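Local coordinates for inorganic pyrophosphatase (Ehrlichia chaffeensis, PDB 3LO0), which probably catalyses the magnesium-dependent hydrolysis of inorganic pyrophosphate to two phosphate ions, as a homohexameric member of the PPase family, at residues N38-I43 with G104-A109. Residues are numbered along the deposited sequence; the frame is centred on the assembly and turned at random.
Sequences NVIIEI and GAVIRA
Strands 38-41 and 106-109 are antiparallel neighbours in the central curled sheet of the pyrophosphatase fold, and V39 and I107 form its hydrogen-bonded pair here. V39 N gives a bond of 2.9 Å to I107 O, and I107 N returns one to V39 O. Two further backbone bonds continue the pairing past the start of strand 106-109. I41 N reaches A105 O, almost straight at the hydrogen (177°). G104 N reaches I41 O at 2.8 Å. The short axes run at 142° to each other, well off exactly antiparallel.

V39 and I107 share one face of the sheet. With CG1 of I107 anti to the backbone N (chi1 -174°), the methyl CG2 is turned to V39 and I41. There it meets I41 CD1 at 4.0 Å and V39 CB at 4.1 Å. V39 CG2 touches A109 CB. N38, I40, V106 and R108 occupy the opposite face. V106 CG1 packs obliquely on N38 CB at 3.8 Å, while V106 CG2 meets I40 CG1. The side chain of N38 lies beside that of R108, pointing the same way, with OD1 3.8 Å from R108 CG; its ND2 is hydrogen-bonded to T28 O.

Beyond I41 the chain turns a corner, and E42 and I43 form a classic beta bulge opposite Y77, a predicted substrate-binding residue. Strand 76-79 pairs with the other edge of strand 37-41, and V39 packs on V93 and V95 of strand 92-95. A second subunit of the hexamer packs against A105 to R108.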
loop_
_atom_site.group_PDB
_atom_site.type_symbol
_atom_site.label_atom_id
_atom_site.label_comp_id
_atom_site.label_asym_id
_atom_site.label_seq_id
_atom_site.Cartn_x
_atom_site.Cartn_y
_atom_site.Cartn_z
ATOM N N ASN A 38 4.941 -1.992 -27.994
ATOM C CA ASN A 38 5.616 -1.823 -26.743
ATOM C C ASN A 38 5.147 -0.530 -26.129
ATOM O O ASN A 38 5.134 0.529 -26.773
ATOM C CB ASN A 38 7.120 -1.791 -26.899
ATOM C CG ASN A 38 7.689 -3.105 -27.341
ATOM O OD1 ASN A 38 7.220 -4.171 -26.945
ATOM N ND2 ASN A 38 8.732 -3.034 -28.171
ATOM N N VAL A 39 4.788 -0.589 -24.857
ATOM C CA VAL A 39 4.416 0.624 -24.164
ATOM C C VAL A 39 5.321 0.826 -22.942
ATOM O O VAL A 39 5.465 -0.080 -22.104
ATOM C CB VAL A 39 2.943 0.566 -23.721
ATOM C CG1 VAL A 39 2.538 1.908 -23.072
ATOM C CG2 VAL A 39 2.039 0.178 -24.911
ATOM N N ILE A 40 5.936 1.997 -22.851
ATOM C CA ILE A 40 6.718 2.360 -21.668
ATOM C C ILE A 40 5.781 3.022 -20.719
ATOM O O ILE A 40 5.188 4.043 -21.060
ATOM C CB ILE A 40 7.875 3.319 -21.978
ATOM C CG1 ILE A 40 8.921 2.572 -22.787
ATOM C CG2 ILE A 40 8.482 3.843 -20.642
ATOM C CD1 ILE A 40 10.199 3.344 -23.066
ATOM N N ILE A 41 5.598 2.421 -19.551
ATOM C CA ILE A 41 4.681 2.940 -18.552
ATOM C C ILE A 41 5.290 4.150 -17.830
ATOM O O ILE A 41 6.461 4.119 -17.389
ATOM C CB ILE A 41 4.238 1.863 -17.531
ATOM C CG1 ILE A 41 3.491 0.696 -18.222
ATOM C CG2 ILE A 41 3.312 2.477 -16.476
ATOM C CD1 ILE A 41 2.289 1.151 -19.065
ATOM N N GLU A 42 4.502 5.208 -17.744
ATOM C CA GLU A 42 4.876 6.404 -17.016
ATOM C C GLU A 42 4.204 6.515 -15.663
ATOM O O GLU A 42 4.842 6.946 -14.692
ATOM C CB GLU A 42 4.520 7.636 -17.823
ATOM C CG GLU A 42 5.413 7.843 -18.992
ATOM C CD GLU A 42 4.927 8.949 -19.877
ATOM O OE1 GLU A 42 3.761 8.844 -20.342
ATOM O OE2 GLU A 42 5.708 9.909 -20.111
ATOM N N ILE A 43 2.916 6.154 -15.620
ATOM C CA ILE A 43 2.089 6.266 -14.421
ATOM C C ILE A 43 1.304 4.959 -14.223
ATOM O O ILE A 43 0.608 4.495 -15.141
ATOM C CB ILE A 43 1.056 7.422 -14.595
ATOM C CG1 ILE A 43 1.797 8.748 -14.853
ATOM C CG2 ILE A 43 0.127 7.514 -13.390
ATOM C CD1 ILE A 43 0.932 9.880 -15.254
ATOM N N GLY A 104 8.422 3.007 -15.813
ATOM C CA GLY A 104 9.693 2.612 -16.360
ATOM C C GLY A 104 9.705 1.270 -17.046
ATOM O O GLY A 104 10.607 1.002 -17.831
ATOM N N ALA A 105 8.737 0.405 -16.721
ATOM C CA ALA A 105 8.672 -0.926 -17.275
ATOM C C ALA A 105 8.096 -0.895 -18.690
ATOM O O ALA A 105 7.219 -0.073 -18.983
ATOM C CB ALA A 105 7.792 -1.835 -16.373
ATOM N N VAL A 106 8.585 -1.780 -19.567
ATOM C CA VAL A 106 7.955 -1.961 -20.880
ATOM C C VAL A 106 6.938 -3.077 -20.774
ATOM O O VAL A 106 7.245 -4.174 -20.278
ATOM C CB VAL A 106 8.972 -2.356 -21.961
ATOM C CG1 VAL A 106 8.299 -2.443 -23.351
ATOM C CG2 VAL A 106 10.133 -1.377 -21.986
ATOM N N ILE A 107 5.748 -2.841 -21.291
ATOM C CA ILE A 107 4.771 -3.911 -21.444
ATOM C C ILE A 107 4.362 -4.078 -22.913
ATOM O O ILE A 107 4.131 -3.112 -23.653
ATOM C CB ILE A 107 3.557 -3.715 -20.520
ATOM C CG1 ILE A 107 2.604 -4.930 -20.578
ATOM C CG2 ILE A 107 2.862 -2.401 -20.831
ATOM C CD1 ILE A 107 1.513 -4.919 -19.447
ATOM N N ARG A 108 4.294 -5.334 -23.326
ATOM C CA ARG A 108 3.813 -5.670 -24.650
ATOM C C ARG A 108 2.283 -5.688 -24.620
ATOM O O ARG A 108 1.640 -6.424 -23.791
ATOM C CB ARG A 108 4.338 -7.027 -25.042
ATOM C CG ARG A 108 5.842 -7.120 -25.080
ATOM C CD ARG A 108 6.262 -8.586 -25.236
ATOM N NE ARG A 108 6.142 -9.285 -23.956
ATOM C CZ ARG A 108 6.492 -10.553 -23.752
ATOM N NH1 ARG A 108 6.971 -11.294 -24.753
ATOM N NH2 ARG A 108 6.367 -11.084 -22.539
ATOM N N ALA A 109 1.696 -4.831 -25.443
ATOM C CA ALA A 109 0.260 -4.624 -25.426
ATOM C C ALA A 109 -0.317 -4.700 -26.813
ATOM O O ALA A 109 0.409 -4.749 -27.805
ATOM C CB ALA A 109 -0.093 -3.283 -24.781
#